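Local coordinates for B-cell lymphoma 3 protein (Homo sapiens, PDB 1K1A) that regulates transcription of NF-kappa-B target genes, holding the p50 subunit back in the cytoplasm and acting as a transcriptional activator in the nucleus, at residues P153-V158 with A178-G183; N161-V166 with V199-R204. All coordinates share one frame; numbering follows the deposited sequence.

Contact 1: residues P153-V158 with A178-G183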
ATOM      1  N   PRO A 153      -4.412   4.330   7.369  1.00 15.19           N
ATOM      2  CA  PRO A 153      -2.961   4.098   7.384  1.00 14.73           C
ATOM      3  C   PRO A 153      -2.281   4.716   8.618  1.00 14.71           C
ATOM      4  O   PRO A 153      -1.340   4.128   9.158  1.00 13.68           O
ATOM      5  CB  PRO A 153      -2.493   4.796   6.109  1.00 15.09           C
ATOM      6  CG  PRO A 153      -3.670   4.663   5.179  1.00 14.89           C
ATOM      7  CD  PRO A 153      -4.872   4.867   6.076  1.00 15.14           C
ATOM      8  N   LEU A 154      -2.751   5.878   9.057  1.00 14.47           N
ATOM      9  CA  LEU A 154      -2.150   6.531  10.221  1.00 14.87           C
ATOM     10  C   LEU A 154      -2.240   5.653  11.470  1.00 15.24           C
ATOM     11  O   LEU A 154      -1.270   5.515  12.225  1.00 15.45           O
ATOM     12  CB  LEU A 154      -2.794   7.895  10.486  1.00 15.06           C
ATOM     13  CG  LEU A 154      -2.216   8.658  11.690  1.00 15.05           C
ATOM     14  CD1 LEU A 154      -0.713   8.853  11.542  1.00 14.33           C
ATOM     15  CD2 LEU A 154      -2.918   9.991  11.887  1.00 17.47           C
ATOM     16  N   ILE A 155      -3.401   5.059  11.687  1.00 15.51           N
ATOM     17  CA  ILE A 155      -3.593   4.210  12.855  1.00 16.52           C
ATOM     18  C   ILE A 155      -2.719   2.962  12.745  1.00 17.06           C
ATOM     19  O   ILE A 155      -2.086   2.543  13.724  1.00 17.15           O
ATOM     20  CB  ILE A 155      -5.093   3.885  13.053  1.00 16.29           C
ATOM     21  CG1 ILE A 155      -5.841   5.157  13.472  1.00 16.99           C
ATOM     22  CG2 ILE A 155      -5.279   2.778  14.085  1.00 16.86           C
ATOM     23  CD1 ILE A 155      -7.356   5.084  13.350  1.00 15.77           C
ATOM     24  N   HIS A 156      -2.632   2.402  11.540  1.00 17.66           N
ATOM     25  CA  HIS A 156      -1.753   1.266  11.307  1.00 18.45           C
ATOM     26  C   HIS A 156      -0.327   1.638  11.702  1.00 18.24           C
ATOM     27  O   HIS A 156       0.347   0.879  12.402  1.00 18.70           O
ATOM     28  CB  HIS A 156      -1.792   0.830   9.830  1.00 19.24           C
ATOM     29  CG  HIS A 156      -3.004   0.024   9.464  1.00 21.04           C
ATOM     30  ND1 HIS A 156      -3.192  -1.274   9.890  1.00 24.38           N
ATOM     31  CD2 HIS A 156      -4.076   0.324   8.691  1.00 23.32           C
ATOM     32  CE1 HIS A 156      -4.333  -1.735   9.405  1.00 25.06           C
ATOM     33  NE2 HIS A 156      -4.886  -0.787   8.670  1.00 25.13           N
ATOM     34  N   ALA A 157       0.124   2.814  11.265  1.00 17.68           N
ATOM     35  CA  ALA A 157       1.480   3.281  11.556  1.00 17.26           C
ATOM     36  C   ALA A 157       1.721   3.438  13.059  1.00 17.36           C
ATOM     37  O   ALA A 157       2.798   3.096  13.566  1.00 16.75           O
ATOM     38  CB  ALA A 157       1.760   4.605  10.839  1.00 17.32           C
ATOM     39  N   VAL A 158       0.725   3.965  13.763  1.00 17.38           N
ATOM     40  CA  VAL A 158       0.840   4.152  15.210  1.00 18.37           C
ATOM     41  C   VAL A 158       0.929   2.809  15.932  1.00 19.14           C
ATOM     42  O   VAL A 158       1.745   2.638  16.838  1.00 19.75           O
ATOM     43  CB  VAL A 158      -0.318   4.988  15.777  1.00 17.96           C
ATOM     44  CG1 VAL A 158      -0.341   4.910  17.294  1.00 18.50           C
ATOM     45  CG2 VAL A 158      -0.189   6.432  15.327  1.00 17.93           C
ATOM     46  N   ALA A 178      -8.880  10.419  12.979  1.00 14.43           N
ATOM     47  CA  ALA A 178      -9.633   9.291  12.441  1.00 15.37           C
ATOM     48  C   ALA A 178      -9.887   8.250  13.539  1.00 15.44           C
ATOM     49  O   ALA A 178      -9.040   8.040  14.413  1.00 15.12           O
ATOM     50  CB  ALA A 178      -8.880   8.664  11.283  1.00 15.02           C
ATOM     51  N   GLN A 179     -11.050   7.602  13.497  1.00 16.05           N
ATOM     52  CA  GLN A 179     -11.396   6.588  14.508  1.00 16.56           C
ATOM     53  C   GLN A 179     -11.657   5.207  13.908  1.00 17.39           C
ATOM     54  O   GLN A 179     -12.171   5.083  12.788  1.00 17.52           O
ATOM     55  CB  GLN A 179     -12.638   7.016  15.296  1.00 16.68           C
ATOM     56  CG  GLN A 179     -12.442   8.209  16.216  1.00 17.71           C
ATOM     57  CD  GLN A 179     -13.768   8.729  16.766  1.00 19.58           C
ATOM     58  OE1 GLN A 179     -14.092   8.507  17.935  1.00 21.71           O
ATOM     59  NE2 GLN A 179     -14.539   9.393  15.923  1.00 18.66           N
ATOM     60  N   MET A 180     -11.327   4.172  14.671  1.00 17.82           N
ATOM     61  CA  MET A 180     -11.609   2.801  14.279  1.00 18.91           C
ATOM     62  C   MET A 180     -13.068   2.480  14.613  1.00 18.63           C
ATOM     63  O   MET A 180     -13.756   3.299  15.203  1.00 18.25           O
ATOM     64  CB  MET A 180     -10.717   1.855  15.065  1.00 19.78           C
ATOM     65  CG  MET A 180      -9.234   2.079  14.881  1.00 22.66           C
ATOM     66  SD  MET A 180      -8.286   0.849  15.797  1.00 28.25           S
ATOM     67  CE  MET A 180      -8.745   1.221  17.407  1.00 27.12           C
ATOM     68  N   TYR A 181     -13.525   1.277  14.254  1.00 19.19           N
ATOM     69  CA  TYR A 181     -14.894   0.841  14.559  1.00 19.72           C
ATOM     70  C   TYR A 181     -15.282   1.090  16.029  1.00 20.19           C
ATOM     71  O   TYR A 181     -16.404   1.512  16.331  1.00 20.31           O
ATOM     72  CB  TYR A 181     -15.075  -0.651  14.234  1.00 19.85           C
ATOM     73  CG  TYR A 181     -15.111  -0.988  12.756  1.00 20.61           C
ATOM     74  CD1 TYR A 181     -16.023  -0.385  11.911  1.00 22.48           C
ATOM     75  CD2 TYR A 181     -14.250  -1.935  12.219  1.00 20.73           C
ATOM     76  CE1 TYR A 181     -16.067  -0.708  10.554  1.00 24.53           C
ATOM     77  CE2 TYR A 181     -14.286  -2.260  10.868  1.00 22.23           C
ATOM     78  CZ  TYR A 181     -15.193  -1.638  10.045  1.00 24.01           C
ATOM     79  OH  TYR A 181     -15.236  -1.941   8.702  1.00 25.11           O
ATOM     80  N   SER A 182     -14.353   0.811  16.936  1.00 20.88           N
ATOM     81  CA  SER A 182     -14.588   0.979  18.370  1.00 21.72           C
ATOM     82  C   SER A 182     -14.621   2.447  18.791  1.00 21.89           C
ATOM     83  O   SER A 182     -14.974   2.774  19.930  1.00 22.06           O
ATOM     84  CB  SER A 182     -13.492   0.274  19.160  1.00 21.86           C
ATOM     85  OG  SER A 182     -12.236   0.900  18.917  1.00 23.07           O
ATOM     86  N   GLY A 183     -14.221   3.330  17.889  1.00 21.54           N
ATOM     87  CA  GLY A 183     -14.195   4.742  18.202  1.00 21.68           C
ATOM     88  C   GLY A 183     -12.867   5.217  18.766  1.00 21.58           C
ATOM     89  O   GLY A 183     -12.740   6.373  19.155  1.00 21.89           O
TER
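Ile155 reaches from the first helix of the fifth ankyrin repeat to the non-helical segment 178-183, which leads into the sixth, and its two branches share out the work. The longer one ends in CD1 of Ile155, which comes to 3.6 Å from the backbone O of Ala178, a van der Waals approach of a methyl to a carbonyl oxygen. CD1 of Ile155 also lies 3.9 Å from CG of Met180 and, more loosely, 4.4 Å from CB of Ala178. The shorter branch, CG2 of Ile155, faces the bend of the thioether, with Met180 SD 4.0 Å away. CG1 stands anti to the carbonyl carbon of Ile155 (chi1 -69°), which leaves CG2 anti to the backbone N, and in this way both branches meet the loop. Met180 runs extended as far as SD and then turns at chi3 (-63°), its chain crossing that of Ile155 at a slant. No hydrogen bond joins the two segments, so the contact is one of apolar surface around a single buried isoleucine. An alanine in place of Ile155 would probably leave Met180 CG and SD without their partner on helix 153-159 and open a gap beside the carbonyl O of Ala178. Beyond Met180 the chain reverses in a type I beta turn, closed by Gly183 N to Met180 O at 2.7 Å, the tight hairpin turn that links successive ankyrin repeats. Tyr181 on this turn reaches back through OH to the backbone O of Ile147, tying it to the preceding loop. Helix 153-159 itself lies between neighbours: Pro153 and Ala157 rest on helix 119-126 of the fourth repeat, Leu154 and Val158 pack on helix 163-171 of their own repeat, and Val158 also touches helix 186-193 of the sixth.

Contact 2: residues N161-V166 with V199-R204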
ATOM      1  N   ASN A 161       4.204   1.185  15.829  1.00 19.97           N
ATOM      2  CA  ASN A 161       5.224   2.002  16.483  1.00 20.09           C
ATOM      3  C   ASN A 161       6.303   2.505  15.515  1.00 19.52           C
ATOM      4  O   ASN A 161       7.497   2.329  15.745  1.00 19.44           O
ATOM      5  CB  ASN A 161       5.858   1.257  17.670  1.00 20.59           C
ATOM      6  CG  ASN A 161       6.768   2.149  18.495  1.00 21.70           C
ATOM      7  OD1 ASN A 161       6.511   3.342  18.645  1.00 23.47           O
ATOM      8  ND2 ASN A 161       7.855   1.576  19.019  1.00 23.40           N
ATOM      9  N   SER A 162       5.865   3.121  14.419  1.00 19.10           N
ATOM     10  CA  SER A 162       6.788   3.686  13.445  1.00 18.42           C
ATOM     11  C   SER A 162       6.673   5.206  13.396  1.00 18.03           C
ATOM     12  O   SER A 162       5.808   5.756  12.705  1.00 17.94           O
ATOM     13  CB  SER A 162       6.536   3.121  12.048  1.00 18.61           C
ATOM     14  OG  SER A 162       7.430   3.725  11.117  1.00 18.78           O
ATOM     15  N   LEU A 163       7.552   5.875  14.125  1.00 17.13           N
ATOM     16  CA  LEU A 163       7.565   7.329  14.156  1.00 16.84           C
ATOM     17  C   LEU A 163       7.809   7.928  12.761  1.00 16.39           C
ATOM     18  O   LEU A 163       7.272   8.974  12.431  1.00 15.81           O
ATOM     19  CB  LEU A 163       8.623   7.830  15.138  1.00 16.44           C
ATOM     20  CG  LEU A 163       8.704   9.344  15.311  1.00 16.67           C
ATOM     21  CD1 LEU A 163       7.360   9.917  15.765  1.00 15.92           C
ATOM     22  CD2 LEU A 163       9.807   9.703  16.296  1.00 18.01           C
ATOM     23  N   SER A 164       8.636   7.271  11.958  1.00 16.11           N
ATOM     24  CA  SER A 164       8.875   7.746  10.598  1.00 16.65           C
ATOM     25  C   SER A 164       7.569   7.799   9.790  1.00 15.96           C
ATOM     26  O   SER A 164       7.246   8.827   9.187  1.00 16.26           O
ATOM     27  CB  SER A 164       9.918   6.868   9.891  1.00 16.60           C
ATOM     28  OG  SER A 164      11.193   7.026  10.501  1.00 19.43           O
ATOM     29  N   MET A 165       6.818   6.700   9.776  1.00 15.91           N
ATOM     30  CA  MET A 165       5.563   6.656   9.008  1.00 15.41           C
ATOM     31  C   MET A 165       4.529   7.644   9.547  1.00 14.99           C
ATOM     32  O   MET A 165       3.793   8.266   8.781  1.00 14.52           O
ATOM     33  CB  MET A 165       4.969   5.243   8.983  1.00 15.64           C
ATOM     34  CG  MET A 165       5.694   4.259   8.089  1.00 16.62           C
ATOM     35  SD  MET A 165       5.770   4.782   6.337  1.00 16.78           S
ATOM     36  CE  MET A 165       7.400   5.359   6.244  1.00 18.75           C
ATOM     37  N   VAL A 166       4.469   7.769  10.868  1.00 14.18           N
ATOM     38  CA  VAL A 166       3.565   8.714  11.499  1.00 13.86           C
ATOM     39  C   VAL A 166       3.908  10.124  11.056  1.00 13.49           C
ATOM     40  O   VAL A 166       3.037  10.875  10.640  1.00 12.96           O
ATOM     41  CB  VAL A 166       3.590   8.597  13.049  1.00 14.28           C
ATOM     42  CG1 VAL A 166       2.900   9.793  13.688  1.00 13.62           C
ATOM     43  CG2 VAL A 166       2.912   7.274  13.497  1.00 14.36           C
ATOM     44  N   VAL A 199       3.187  10.035  21.083  1.00 16.93           N
ATOM     45  CA  VAL A 199       2.238  10.883  21.784  1.00 16.11           C
ATOM     46  C   VAL A 199       2.600  12.343  21.524  1.00 15.85           C
ATOM     47  O   VAL A 199       1.737  13.157  21.188  1.00 15.90           O
ATOM     48  CB  VAL A 199       2.207  10.593  23.308  1.00 16.18           C
ATOM     49  CG1 VAL A 199       1.218  11.518  24.005  1.00 16.32           C
ATOM     50  CG2 VAL A 199       1.835   9.136  23.566  1.00 15.73           C
ATOM     51  N   ARG A 200       3.885  12.663  21.644  1.00 15.27           N
ATOM     52  CA  ARG A 200       4.347  14.031  21.424  1.00 15.33           C
ATOM     53  C   ARG A 200       4.022  14.509  20.015  1.00 14.99           C
ATOM     54  O   ARG A 200       3.537  15.629  19.832  1.00 15.03           O
ATOM     55  CB  ARG A 200       5.856  14.151  21.658  1.00 15.81           C
ATOM     56  CG  ARG A 200       6.277  14.155  23.131  1.00 17.81           C
ATOM     57  CD  ARG A 200       7.791  14.157  23.346  1.00 21.17           C
ATOM     58  NE  ARG A 200       8.142  13.915  24.743  1.00 22.96           N
ATOM     59  CZ  ARG A 200       8.833  12.870  25.174  1.00 23.93           C
ATOM     60  NH1 ARG A 200       9.274  11.951  24.316  1.00 25.14           N
ATOM     61  NH2 ARG A 200       9.082  12.738  26.470  1.00 24.19           N
ATOM     62  N   THR A 201       4.308  13.665  19.029  1.00 14.24           N
ATOM     63  CA  THR A 201       4.073  14.012  17.628  1.00 14.62           C
ATOM     64  C   THR A 201       2.582  14.220  17.317  1.00 13.33           C
ATOM     65  O   THR A 201       2.207  15.219  16.709  1.00 13.11           O
ATOM     66  CB  THR A 201       4.689  12.949  16.704  1.00 14.86           C
ATOM     67  OG1 THR A 201       6.108  13.150  16.630  1.00 18.12           O
ATOM     68  CG2 THR A 201       4.237  13.152  15.268  1.00 15.91           C
ATOM     69  N   LEU A 202       1.743  13.277  17.732  1.00 12.67           N
ATOM     70  CA  LEU A 202       0.296  13.397  17.513  1.00 12.73           C
ATOM     71  C   LEU A 202      -0.314  14.650  18.175  1.00 12.65           C
ATOM     72  O   LEU A 202      -1.126  15.337  17.573  1.00 12.36           O
ATOM     73  CB  LEU A 202      -0.439  12.139  17.995  1.00 12.30           C
ATOM     74  CG  LEU A 202      -0.102  10.821  17.285  1.00 13.46           C
ATOM     75  CD1 LEU A 202      -0.643   9.620  18.060  1.00 12.69           C
ATOM     76  CD2 LEU A 202      -0.629  10.819  15.849  1.00 12.67           C
ATOM     77  N   VAL A 203       0.065  14.928  19.419  1.00 12.83           N
ATOM     78  CA  VAL A 203      -0.487  16.082  20.138  1.00 13.43           C
ATOM     79  C   VAL A 203      -0.108  17.400  19.471  1.00 13.77           C
ATOM     80  O   VAL A 203      -0.939  18.289  19.309  1.00 13.74           O
ATOM     81  CB  VAL A 203      -0.035  16.113  21.627  1.00 13.34           C
ATOM     82  CG1 VAL A 203      -0.411  17.451  22.279  1.00 14.76           C
ATOM     83  CG2 VAL A 203      -0.651  14.957  22.398  1.00 13.93           C
ATOM     84  N   ARG A 204       1.142  17.521  19.065  1.00 14.64           N
ATOM     85  CA  ARG A 204       1.577  18.740  18.416  1.00 15.80           C
ATOM     86  C   ARG A 204       0.910  18.901  17.056  1.00 15.24           C
ATOM     87  O   ARG A 204       0.773  20.011  16.560  1.00 15.01           O
ATOM     88  CB  ARG A 204       3.082  18.752  18.244  1.00 16.84           C
ATOM     89  CG  ARG A 204       3.829  19.057  19.514  1.00 20.58           C
ATOM     90  CD  ARG A 204       5.285  19.337  19.280  1.00 27.12           C
ATOM     91  NE  ARG A 204       5.975  19.676  20.515  1.00 32.19           N
ATOM     92  CZ  ARG A 204       7.281  19.835  20.604  1.00 34.63           C
ATOM     93  NH1 ARG A 204       8.034  19.681  19.527  1.00 35.24           N
ATOM     94  NH2 ARG A 204       7.838  20.147  21.767  1.00 36.87           N
TER
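Thr201 and Leu202 bring helix 196-204 against Leu163 and Val166 of helix 163-171, joining the second helices of two successive ankyrin repeats, the fifth and the sixth, in the helical layer of the stack. At the start of helix 163-171, Ser162 takes the N-cap position, where OG of Ser162 accepts a weak bond from Met165 N at 3.3 Å. Along the facing helix, Val199 packs on helix 226-232 and on Ala190 of helix 186-193. Thr201 meets both partners, one with each branch. CD1 of Leu163 lies against OG1 of Thr201 at 3.6 Å, a van der Waals contact, while the hydroxyl also makes a weak hydrogen bond back into its own helix, with the backbone O of Pro197. With OG1 of Thr201 anti to the carbonyl carbon (chi1 -78°), its methyl CG2 falls anti to the backbone N and comes to 3.9 Å from CG1 of Val166, the two side chains running antiparallel alongside one another. Leu202, next in sequence, packs on Ala186 and Ala190 and touches the same valine with the end of its side chain, CD2 of Leu202 standing 4.3 Å from CG1 of Val166.

In the fold
In this ankyrin repeat domain of Bcl-3 both contacts join the fifth repeat to what follows, contact 1 on the hairpin-loop side and contact 2 in the helical layer. The former sets first helix against turn-bearing connection, the latter second helix against second helix. Each is partly buried: one buried isoleucine meets partly exposed loop residues in contact 1, while Val166 and Leu202 are buried in contact 2, with Leu163 and Thr201 nearer the surface. Neither has a hydrogen bond across it; sulfur and a backbone carbonyl take part in one, a threonine hydroxyl in the other. Ala157 and Val158 pack on Met165 and Val166, and Ala157 O and Ser162 N, 3.2 Å apart, probably form a hydrogen bond between the helices.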